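Local coordinates for protein Non-reducing end beta-L-arabinofuranosidase (Bacteroides thetaiotaomicron, PDB 5MQO) that probably hydrolyses glycosidic bonds of plant pectin as a family GH127 glycoside hydrolase, perhaps acting as an aceric acidase, at residues A[143-148]-A[191-196]; A[226-231]-A[242-247]; A[250-255]-A[259-264]; A[291-296]-A[302-307]. All blocks are in the same frame, centred on the assembly; numbering follows the deposited sequence.

Interaction 1: residues A[143-148]-A[191-196]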
# COMPACT_ATOMS: atom_id res chain seq x y z
N ILE A 143 -13.65 -9.02 25.06
CA ILE A 143 -14.91 -9.05 24.31
C ILE A 143 -15.21 -10.47 23.82
O ILE A 143 -14.34 -11.13 23.24
CB ILE A 143 -14.94 -8.05 23.14
CG1 ILE A 143 -14.76 -6.63 23.70
CG2 ILE A 143 -16.26 -8.19 22.37
CD1 ILE A 143 -14.87 -5.51 22.69
N HIS A 144 -16.44 -10.91 24.08
CA HIS A 144 -16.92 -12.23 23.69
C HIS A 144 -17.66 -12.00 22.36
O HIS A 144 -18.79 -11.52 22.34
CB HIS A 144 -17.82 -12.83 24.83
CG HIS A 144 -17.90 -14.33 24.83
ND1 HIS A 144 -16.80 -15.14 25.01
CD2 HIS A 144 -18.96 -15.16 24.69
CE1 HIS A 144 -17.17 -16.41 24.95
NE2 HIS A 144 -18.48 -16.45 24.77
N THR A 145 -16.97 -12.32 21.26
CA THR A 145 -17.37 -11.89 19.89
C THR A 145 -18.77 -12.33 19.43
O THR A 145 -19.48 -11.54 18.79
CB THR A 145 -16.30 -12.31 18.84
OG1 THR A 145 -15.03 -11.77 19.22
CG2 THR A 145 -16.65 -11.82 17.43
N PRO A 146 -19.17 -13.59 19.73
CA PRO A 146 -20.56 -14.04 19.63
C PRO A 146 -21.66 -13.07 20.10
O PRO A 146 -22.69 -12.97 19.42
CB PRO A 146 -20.55 -15.30 20.50
CG PRO A 146 -19.18 -15.87 20.29
CD PRO A 146 -18.26 -14.76 19.84
N VAL A 147 -21.46 -12.38 21.23
CA VAL A 147 -22.50 -11.46 21.76
C VAL A 147 -22.44 -10.00 21.25
O VAL A 147 -23.15 -9.14 21.76
CB VAL A 147 -22.60 -11.49 23.32
CG1 VAL A 147 -23.02 -12.89 23.80
CG2 VAL A 147 -21.32 -11.03 24.01
N VAL A 148 -21.60 -9.73 20.24
CA VAL A 148 -21.78 -8.53 19.40
C VAL A 148 -22.87 -8.91 18.36
O VAL A 148 -22.61 -9.69 17.43
CB VAL A 148 -20.46 -8.06 18.72
CG1 VAL A 148 -20.69 -6.75 17.98
CG2 VAL A 148 -19.35 -7.86 19.75
N THR A 191 -7.78 -13.20 21.19
CA THR A 191 -7.12 -11.97 21.48
C THR A 191 -6.80 -11.25 20.14
O THR A 191 -6.34 -10.12 20.15
CB THR A 191 -5.85 -12.33 22.31
OG1 THR A 191 -5.50 -11.28 23.22
CG2 THR A 191 -4.64 -12.68 21.44
N TYR A 192 -7.05 -11.91 19.01
CA TYR A 192 -6.68 -11.40 17.67
C TYR A 192 -7.62 -10.28 17.26
O TYR A 192 -7.21 -9.29 16.64
CB TYR A 192 -6.79 -12.48 16.57
CG TYR A 192 -6.04 -13.80 16.77
CD1 TYR A 192 -4.77 -13.98 16.22
CD2 TYR A 192 -6.64 -14.88 17.44
CE1 TYR A 192 -4.09 -15.19 16.37
CE2 TYR A 192 -5.96 -16.09 17.60
CZ TYR A 192 -4.70 -16.24 17.06
OH TYR A 192 -4.05 -17.44 17.23
N ASN A 193 -8.90 -10.49 17.55
CA ASN A 193 -9.94 -9.49 17.33
C ASN A 193 -9.72 -8.20 18.10
O ASN A 193 -10.06 -7.13 17.62
CB ASN A 193 -11.32 -10.07 17.66
CG ASN A 193 -11.84 -10.97 16.55
OD1 ASN A 193 -11.10 -11.38 15.65
ND2 ASN A 193 -13.14 -11.27 16.60
N LEU A 194 -9.15 -8.29 19.30
CA LEU A 194 -8.87 -7.10 20.10
C LEU A 194 -7.94 -6.11 19.43
O LEU A 194 -8.15 -4.92 19.55
CB LEU A 194 -8.30 -7.47 21.47
CG LEU A 194 -9.30 -8.10 22.45
CD1 LEU A 194 -8.75 -7.97 23.86
CD2 LEU A 194 -10.70 -7.48 22.39
N GLY A 195 -6.93 -6.59 18.73
CA GLY A 195 -6.01 -5.69 18.06
C GLY A 195 -6.67 -4.77 17.04
O GLY A 195 -6.24 -3.63 16.84
N HIS A 196 -7.71 -5.28 16.39
CA HIS A 196 -8.42 -4.53 15.39
C HIS A 196 -9.38 -3.56 16.03
O HIS A 196 -9.61 -2.48 15.49
CB HIS A 196 -9.15 -5.47 14.45
CG HIS A 196 -8.23 -6.29 13.63
ND1 HIS A 196 -7.36 -5.73 12.72
CD2 HIS A 196 -7.99 -7.62 13.62
CE1 HIS A 196 -6.64 -6.68 12.16
NE2 HIS A 196 -7.00 -7.84 12.69

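Interaction 2: residues A[226-231]-A[242-247]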
# COMPACT_ATOMS: atom_id res chain seq x y z
N HIS A 226 -2.27 -7.22 30.23
CA HIS A 226 -2.40 -8.26 31.24
C HIS A 226 -2.11 -9.62 30.61
O HIS A 226 -1.38 -10.43 31.17
CB HIS A 226 -3.80 -8.22 31.85
CG HIS A 226 -4.01 -9.22 32.94
ND1 HIS A 226 -3.40 -9.11 34.18
CD2 HIS A 226 -4.76 -10.35 32.99
CE1 HIS A 226 -3.77 -10.12 34.94
NE2 HIS A 226 -4.60 -10.89 34.24
N PHE A 227 -2.68 -9.85 29.44
CA PHE A 227 -2.48 -11.11 28.73
C PHE A 227 -1.01 -11.43 28.42
O PHE A 227 -0.63 -12.59 28.44
CB PHE A 227 -3.28 -11.08 27.44
CG PHE A 227 -3.28 -12.37 26.70
CD1 PHE A 227 -2.23 -12.69 25.85
CD2 PHE A 227 -4.35 -13.25 26.81
CE1 PHE A 227 -2.24 -13.87 25.15
CE2 PHE A 227 -4.36 -14.45 26.12
CZ PHE A 227 -3.30 -14.75 25.28
N TYR A 228 -0.21 -10.42 28.09
CA TYR A 228 1.22 -10.62 27.78
C TYR A 228 2.08 -10.64 29.01
O TYR A 228 3.14 -11.21 28.97
CB TYR A 228 1.74 -9.57 26.79
CG TYR A 228 1.25 -9.79 25.36
CD1 TYR A 228 1.79 -10.82 24.56
CD2 TYR A 228 0.23 -8.99 24.80
CE1 TYR A 228 1.33 -11.04 23.25
CE2 TYR A 228 -0.23 -9.20 23.50
CZ TYR A 228 0.32 -10.22 22.72
OH TYR A 228 -0.14 -10.42 21.43
N GLU A 229 1.62 -10.03 30.10
CA GLU A 229 2.32 -10.11 31.39
C GLU A 229 2.11 -11.44 32.14
O GLU A 229 2.79 -11.69 33.13
CB GLU A 229 1.89 -8.94 32.30
CG GLU A 229 2.47 -7.58 31.91
CD GLU A 229 1.88 -6.41 32.71
OE1 GLU A 229 1.37 -6.61 33.84
OE2 GLU A 229 1.92 -5.26 32.20
N THR A 230 1.19 -12.28 31.67
CA THR A 230 0.65 -13.41 32.45
C THR A 230 0.75 -14.75 31.73
O THR A 230 1.20 -15.72 32.32
CB THR A 230 -0.83 -13.12 32.82
OG1 THR A 230 -0.89 -11.94 33.63
CG2 THR A 230 -1.47 -14.26 33.59
N ALA A 231 0.30 -14.79 30.47
CA ALA A 231 0.44 -15.96 29.57
C ALA A 231 1.88 -16.44 29.36
O ALA A 231 2.86 -15.76 29.70
CB ALA A 231 -0.20 -15.67 28.22
N PRO A 242 -0.40 -9.56 13.42
CA PRO A 242 0.68 -8.56 13.42
C PRO A 242 0.20 -7.10 13.35
O PRO A 242 1.01 -6.18 13.46
CB PRO A 242 1.45 -8.93 12.17
CG PRO A 242 0.36 -9.35 11.22
CD PRO A 242 -0.73 -9.97 12.04
N SER A 243 -1.11 -6.90 13.14
CA SER A 243 -1.79 -5.63 13.39
C SER A 243 -1.45 -5.06 14.77
O SER A 243 -1.31 -3.85 14.94
CB SER A 243 -3.31 -5.85 13.35
OG SER A 243 -3.75 -6.71 14.42
N HIS A 244 -1.35 -5.96 15.74
CA HIS A 244 -1.07 -5.62 17.14
C HIS A 244 0.03 -4.58 17.37
O HIS A 244 -0.15 -3.69 18.18
CB HIS A 244 -0.69 -6.89 17.94
CG HIS A 244 -1.86 -7.78 18.25
ND1 HIS A 244 -1.83 -8.70 19.29
CD2 HIS A 244 -3.08 -7.90 17.68
CE1 HIS A 244 -2.99 -9.34 19.33
NE2 HIS A 244 -3.76 -8.87 18.36
N TYR A 245 1.16 -4.71 16.66
CA TYR A 245 2.37 -3.91 16.94
C TYR A 245 2.09 -2.42 16.68
O TYR A 245 2.45 -1.57 17.50
CB TYR A 245 3.54 -4.35 16.06
CG TYR A 245 4.03 -5.74 16.32
CD1 TYR A 245 3.45 -6.84 15.68
CD2 TYR A 245 5.08 -5.97 17.19
CE1 TYR A 245 3.87 -8.13 15.91
CE2 TYR A 245 5.53 -7.26 17.42
CZ TYR A 245 4.92 -8.34 16.79
OH TYR A 245 5.36 -9.64 17.01
N MET A 246 1.45 -2.15 15.54
CA MET A 246 1.03 -0.82 15.15
C MET A 246 -0.08 -0.28 16.07
O MET A 246 0.04 0.84 16.59
CB MET A 246 0.58 -0.82 13.67
CG MET A 246 1.74 -0.67 12.67
SD MET A 246 1.46 -0.98 10.91
CE MET A 246 -0.25 -0.46 10.72
N GLY A 247 -1.12 -1.08 16.31
CA GLY A 247 -2.24 -0.71 17.19
C GLY A 247 -1.84 -0.27 18.58
O GLY A 247 -2.38 0.70 19.11

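Interaction 3: residues A[250-255]-A[259-264]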
# COMPACT_ATOMS: atom_id res chain seq x y z
N GLU A 250 0.10 2.93 18.33
CA GLU A 250 -0.86 3.98 18.05
C GLU A 250 -1.69 4.31 19.31
O GLU A 250 -2.12 5.44 19.49
CB GLU A 250 -1.72 3.61 16.85
CG GLU A 250 -2.32 4.81 16.14
CD GLU A 250 -1.29 5.82 15.65
OE1 GLU A 250 -1.59 7.04 15.71
OE2 GLU A 250 -0.19 5.39 15.19
N MET A 251 -1.90 3.34 20.19
CA MET A 251 -2.58 3.62 21.45
C MET A 251 -1.74 4.40 22.41
O MET A 251 -2.28 5.25 23.13
CB MET A 251 -3.06 2.36 22.12
CG MET A 251 -4.48 2.04 21.71
SD MET A 251 -5.63 3.11 22.59
CE MET A 251 -7.10 2.47 21.84
N TYR A 252 -0.43 4.14 22.44
CA TYR A 252 0.48 4.98 23.25
C TYR A 252 0.45 6.41 22.73
O TYR A 252 0.24 7.34 23.49
CB TYR A 252 1.90 4.45 23.22
CG TYR A 252 2.96 5.42 23.68
CD1 TYR A 252 3.10 5.77 25.02
CD2 TYR A 252 3.85 5.96 22.76
CE1 TYR A 252 4.10 6.66 25.44
CE2 TYR A 252 4.85 6.85 23.15
CZ TYR A 252 4.98 7.20 24.49
OH TYR A 252 6.00 8.07 24.82
N ARG A 253 0.62 6.56 21.43
CA ARG A 253 0.40 7.83 20.75
C ARG A 253 -0.89 8.53 21.13
O ARG A 253 -0.88 9.73 21.33
CB ARG A 253 0.44 7.67 19.23
CG ARG A 253 1.87 7.54 18.72
CD ARG A 253 1.94 6.99 17.33
NE ARG A 253 3.31 6.71 16.98
CZ ARG A 253 3.66 6.08 15.85
NH1 ARG A 253 2.73 5.71 14.98
NH2 ARG A 253 4.95 5.85 15.59
N ALA A 254 -1.99 7.78 21.22
CA ALA A 254 -3.28 8.36 21.55
C ALA A 254 -3.56 8.61 23.04
O ALA A 254 -4.45 9.40 23.35
CB ALA A 254 -4.39 7.51 20.98
N THR A 255 -2.84 7.96 23.95
CA THR A 255 -3.13 8.08 25.39
C THR A 255 -1.99 8.60 26.26
O THR A 255 -2.26 9.06 27.36
CB THR A 255 -3.50 6.71 25.99
OG1 THR A 255 -2.43 5.78 25.77
CG2 THR A 255 -4.80 6.19 25.38
N ARG A 259 2.87 2.26 29.70
CA ARG A 259 2.67 0.81 29.69
C ARG A 259 2.54 0.27 28.25
O ARG A 259 2.97 -0.85 27.96
CB ARG A 259 1.46 0.47 30.57
CG ARG A 259 1.20 -1.00 30.77
CD ARG A 259 0.61 -1.25 32.15
NE ARG A 259 0.22 -2.65 32.33
CZ ARG A 259 -1.03 -3.14 32.28
NH1 ARG A 259 -2.09 -2.34 32.04
NH2 ARG A 259 -1.22 -4.44 32.45
N TYR A 260 1.99 1.09 27.35
CA TYR A 260 1.73 0.66 25.98
C TYR A 260 3.00 0.64 25.12
O TYR A 260 3.21 -0.28 24.31
CB TYR A 260 0.64 1.53 25.34
CG TYR A 260 -0.69 1.51 26.09
CD1 TYR A 260 -1.03 0.46 26.97
CD2 TYR A 260 -1.63 2.51 25.89
CE1 TYR A 260 -2.23 0.45 27.64
CE2 TYR A 260 -2.85 2.49 26.55
CZ TYR A 260 -3.15 1.45 27.42
OH TYR A 260 -4.36 1.40 28.08
N LEU A 261 3.83 1.66 25.29
CA LEU A 261 5.15 1.68 24.70
C LEU A 261 6.00 0.55 25.26
O LEU A 261 6.71 -0.10 24.50
CB LEU A 261 5.81 3.03 24.97
CG LEU A 261 7.23 3.26 24.45
CD1 LEU A 261 7.29 3.06 22.94
CD2 LEU A 261 7.71 4.65 24.83
N GLU A 262 5.95 0.30 26.57
CA GLU A 262 6.74 -0.81 27.15
C GLU A 262 6.32 -2.16 26.60
O GLU A 262 7.17 -3.02 26.38
CB GLU A 262 6.68 -0.86 28.69
CG GLU A 262 7.61 0.11 29.42
CD GLU A 262 9.06 0.10 28.92
OE1 GLU A 262 9.70 -0.99 28.91
OE2 GLU A 262 9.55 1.21 28.54
N LEU A 263 5.02 -2.34 26.37
CA LEU A 263 4.50 -3.58 25.81
C LEU A 263 5.08 -3.76 24.41
O LEU A 263 5.54 -4.86 24.08
CB LEU A 263 2.95 -3.60 25.79
CG LEU A 263 2.25 -4.61 24.86
CD1 LEU A 263 2.70 -6.02 25.20
CD2 LEU A 263 0.74 -4.53 24.91
N SER A 264 5.09 -2.69 23.62
CA SER A 264 5.49 -2.76 22.22
C SER A 264 6.99 -2.98 22.10
O SER A 264 7.41 -3.60 21.13
CB SER A 264 5.03 -1.50 21.44
OG SER A 264 5.86 -0.37 21.68

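Interaction 4: residues A[291-296]-A[302-307]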
# COMPACT_ATOMS: atom_id res chain seq x y z
N TYR A 291 18.78 -9.04 9.16
CA TYR A 291 19.14 -7.96 8.22
C TYR A 291 18.60 -8.22 6.80
O TYR A 291 19.04 -7.58 5.82
CB TYR A 291 20.68 -7.79 8.18
CG TYR A 291 21.27 -7.33 9.47
CD1 TYR A 291 21.39 -5.95 9.76
CD2 TYR A 291 21.74 -8.25 10.43
CE1 TYR A 291 21.96 -5.49 10.96
CE2 TYR A 291 22.30 -7.81 11.65
CZ TYR A 291 22.41 -6.43 11.91
OH TYR A 291 22.96 -5.96 13.08
N ARG A 292 17.63 -9.14 6.69
CA ARG A 292 17.03 -9.51 5.43
C ARG A 292 15.51 -9.81 5.62
O ARG A 292 15.06 -10.13 6.74
CB ARG A 292 17.82 -10.70 4.85
CG ARG A 292 19.24 -10.34 4.37
CD ARG A 292 20.01 -11.54 3.82
NE ARG A 292 21.15 -11.22 2.93
CZ ARG A 292 21.90 -12.13 2.26
NH1 ARG A 292 21.65 -13.44 2.38
NH2 ARG A 292 22.89 -11.74 1.46
N ALA A 293 14.73 -9.67 4.55
CA ALA A 293 13.31 -10.06 4.55
C ALA A 293 13.20 -11.56 4.57
O ALA A 293 14.03 -12.21 3.95
CB ALA A 293 12.60 -9.52 3.33
N MET A 294 12.16 -12.11 5.19
CA MET A 294 12.18 -13.52 5.52
C MET A 294 11.07 -14.45 5.05
O MET A 294 11.34 -15.40 4.26
CB MET A 294 12.29 -13.63 7.01
CG MET A 294 12.97 -14.91 7.44
SD MET A 294 13.86 -14.60 8.94
CE MET A 294 15.44 -13.93 8.39
N GLY A 295 9.86 -14.31 5.59
CA GLY A 295 8.93 -15.47 5.47
C GLY A 295 7.60 -15.13 4.87
O GLY A 295 7.56 -14.56 3.80
N HIS A 296 6.52 -15.49 5.55
CA HIS A 296 5.17 -15.01 5.23
C HIS A 296 5.17 -13.46 5.10
O HIS A 296 5.41 -12.77 6.09
CB HIS A 296 4.21 -15.46 6.32
CG HIS A 296 2.77 -15.21 6.01
ND1 HIS A 296 1.86 -16.24 5.88
CD2 HIS A 296 2.08 -14.07 5.83
CE1 HIS A 296 0.67 -15.74 5.61
NE2 HIS A 296 0.77 -14.42 5.57
N TYR A 302 4.20 -6.29 8.15
CA TYR A 302 3.55 -5.69 9.33
C TYR A 302 4.50 -5.60 10.53
O TYR A 302 4.48 -4.60 11.24
CB TYR A 302 2.22 -6.40 9.70
CG TYR A 302 1.04 -5.94 8.86
CD1 TYR A 302 0.31 -4.84 9.21
CD2 TYR A 302 0.71 -6.58 7.69
CE1 TYR A 302 -0.76 -4.39 8.44
CE2 TYR A 302 -0.35 -6.14 6.91
CZ TYR A 302 -1.09 -5.05 7.29
OH TYR A 302 -2.15 -4.62 6.51
N LEU A 303 5.35 -6.62 10.72
CA LEU A 303 6.45 -6.55 11.72
C LEU A 303 7.31 -5.36 11.44
O LEU A 303 7.52 -4.56 12.33
CB LEU A 303 7.35 -7.79 11.71
CG LEU A 303 8.72 -7.75 12.45
CD1 LEU A 303 8.56 -7.53 13.93
CD2 LEU A 303 9.50 -9.03 12.25
N TYR A 304 7.81 -5.25 10.21
CA TYR A 304 8.77 -4.18 9.89
C TYR A 304 8.16 -2.78 10.15
O TYR A 304 8.82 -1.90 10.71
CB TYR A 304 9.36 -4.31 8.45
CG TYR A 304 9.88 -5.67 8.11
CD1 TYR A 304 10.48 -6.46 9.07
CD2 TYR A 304 9.76 -6.18 6.81
CE1 TYR A 304 10.94 -7.72 8.77
CE2 TYR A 304 10.24 -7.44 6.50
CZ TYR A 304 10.83 -8.21 7.49
OH TYR A 304 11.32 -9.46 7.25
N ALA A 305 6.90 -2.63 9.76
CA ALA A 305 6.13 -1.45 10.04
C ALA A 305 6.08 -1.12 11.52
O ALA A 305 6.37 0.01 11.92
CB ALA A 305 4.71 -1.65 9.53
N GLY A 306 5.67 -2.12 12.30
CA GLY A 306 5.52 -2.01 13.75
C GLY A 306 6.82 -1.61 14.40
O GLY A 306 6.82 -0.77 15.30
N VAL A 307 7.93 -2.18 13.95
CA VAL A 307 9.24 -1.83 14.48
C VAL A 307 9.63 -0.37 14.20
O VAL A 307 10.23 0.29 15.05
CB VAL A 307 10.31 -2.82 13.97
CG1 VAL A 307 11.74 -2.36 14.27
CG2 VAL A 307 10.08 -4.19 14.61

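Interaction 1: residues A[143-148]-A[191-196]
Thr-145 and Asn-193 supply the polar half of this contact, Ile-143 and Leu-194 the apolar half. The polar link is one hydrogen bond, from Asn-193 ND2 to Thr-145 OG1, at 3.3 Å. Its N-H...O angle of 139° makes it bent, and the hydroxyl stands 26° out of the amide plane instead of lying in it. Because OG1 of Thr-145 is anti to the carbonyl carbon (chi1 -56°), the hydroxyl is directed at the helix while the methyl stays close by. ND2 of Asn-193 is therefore also 3.6 Å from CG2 of Thr-145, and the two side chains meet at about a right angle. An alanine here lacks both hydroxyl and methyl, and the Asn-193 amide would probably lose its bond across the contact and become freer to turn.

The apolar part is a looser approach. Leu-194 leaves its helix to one side, yet its CD2 branch comes within 4.3 Å of CG1 of Ile-143. Routine backbone bonds shape the loop beside it: Val-147 N to His-144 O (3.0 Å) and Val-148 N to Thr-145 O (3.1 Å) fold residues 145-147 into a short 3-10 turn.

The contact ties the loop after helix 120-136 to the beginning of helix 192-208, within the alpha-helical barrel, (alpha/alpha)6 in this family. Leu-194 packs as well on Ala-220, Phe-223 and Leu-224 of helix 212-230. Ile-143 rests on Val-133 of helix 120-136 and on Tyr-104 of helix 102-117, putting the apolar pair amid three further helices.

Interaction 2: residues A[226-231]-A[242-247]
Tyr-228 and His-244 reach for each other with matching first torsions: in both, CG is anti to the carbonyl carbon and beside the backbone N, with chi1 -74° in the tyrosine and -75° in the histidine. Each CB points at the opposing segment, and the two rings carry the direction onward. That reach is needed, since the CA atoms of this pair, the nearest across the segments, are 12.0 Å apart.

The groups that meet are the phenol oxygen and one imidazole nitrogen. OH of Tyr-228 lies 3.2 Å from ND1 of His-244 in a hydrogen bond with an angle of 143°, so it is moderately bent; the positions leave the donor open. Relative to the imidazole, the oxygen sits at the ring edge and in its plane, the approach suited to a nitrogen in an aromatic ring. The neighbouring carbon, CE1 of His-244, is 3.7 Å from the same oxygen, which places OH at the ND1 corner. The imidazole nitrogen is likewise near the plane of the tyrosine ring. With no stacking of the rings, the contact is a single polar bridge and buries just 59 Å² over both sides.

It spans from the C-terminal part of helix 212-230 to the first turn of helix 243-255, two helices of the catalytic domain joined by a non-helical connection. Asn-238 and Ala-239 of that connection touch the Tyr-228 side chain, as do Leu-263 and Leu-267 of helix 258-270. Further along helix 243-255, Met-246 packs against Ala-305 of helix 297-314 and Leu-390 of helix 382-399.

Interaction 3: residues A[250-255]-A[259-264]
Tyr-252 lays its ring across Leu-261, and the side-chain conformations of both explain the fit. CG of Tyr-252 is anti to the backbone N (chi1 164°), which swings the phenol over toward the second helix. CB of Leu-261 lies 3.9 Å from the ring centroid and only 11° off the normal, a CH-pi contact over the middle of one face. Farther out on the same leucine, CD2 comes 3.8 Å from CZ of Tyr-252, so backbone-proximal and terminal carbons both follow the ring. A serine in place of Tyr-252 has no ring, which would probably leave Leu-261 without its aromatic cover and open a gap between the helices.

These segments form an antiparallel helical hairpin (helices 243-255 and 258-270) within the catalytic domain, which in this family is an (alpha/alpha)6 barrel. The axes of the two short segments run nearly antiparallel, at 163°, and come within 8.4 Å. Near the turn, CB of Tyr-252 touches CB of Tyr-260 at 3.8 Å.

Tyr-260 turns its ring the other way, alongside the first helix, with its edge facing Thr-255 and the backbone of Met-251. OG1 of Thr-255 is 3.4 Å from CD2 of Tyr-260, the two side chains being about perpendicular. The threonine hydroxyl sits between its own backbone N and carbonyl carbon, where it donates to O of Met-251 at 2.7 Å and receives N of Asn-257 in the turn. CB of Met-251 comes 4.0 Å from CD2 of Tyr-260, although the thioether end leads off toward helix 212-230, whose Asp-222 takes part in a hydrogen bond with Tyr-260 OH.

Interaction 4: residues A[291-296]-A[302-307]
Tyr-304 drives its phenol end against the backbone of Ala-293 and Met-294, and on the helix side that one side chain makes the whole contact. Its CG is anti to the carbonyl carbon (chi1 -49°), which extends the ring from helix 297-314 toward the extended loop ahead of that helix. The ring comes end-on, its hydroxyl leading: OH of Tyr-304 ends 3.4 Å from CA of Ala-293, the closest approach between the segments.

The loop presents mainly main-chain atoms to the phenol. N of Met-294 is 3.5 Å from OH of Tyr-304, while the carbonyl O of Arg-292 lies 3.8 Å from the same oxygen. Ala-293 adds its methyl, CB being 4.1 Å from that hydroxyl. Met-294 brings its CB to 4.3 Å of OH of Tyr-304, but the thioether end leads away. Arg-292 starts off away from the helix at its CB and takes part mainly through its carbonyl O.

Other parts of the catalytic domain hold both partners. Asp-329 of helix 317-333 accepts a hydrogen bond from the backbone N of Ala-293, and the same helix meets the Ala-293 methyl with Ile-330 and the Tyr-304 side chain with Ile-326. Beyond the contact the loop reaches His-296, the N-cap residue of helix 297-314, so that Tyr-304 bridges back onto the approach to its own helix.

Chemically, this is a phenol hydroxyl set among main-chain atoms and a small methyl. The interface is small, 90 Å² over both sides, which implies that the placing of loop and ring rests also on the grip of helix 317-333 on both partners.

In the fold
All four contacts lie within the GH127 catalytic domain and follow one another along the chain, each closing before the next opens. Interactions 2 and 3 share helix 243-255; their centres are about 11 Å apart and a salt bridge, Glu-229 to Arg-259, joins them. Interaction 1, its centre about 14 Å from that of interaction 2, touches it where Thr-191 and Gly-195 pack on His-244. Interaction 4 meets interaction 2 through Met-246 against Ala-305, although their centres are about 17 Å apart. None of the pairs 1 and 3, 1 and 4, or 3 and 4 touch. Interaction 2 is thus the one contact that touches all three others, linking helices 192-208, 212-230, 243-255, 258-270 and 297-314 of one helical domain.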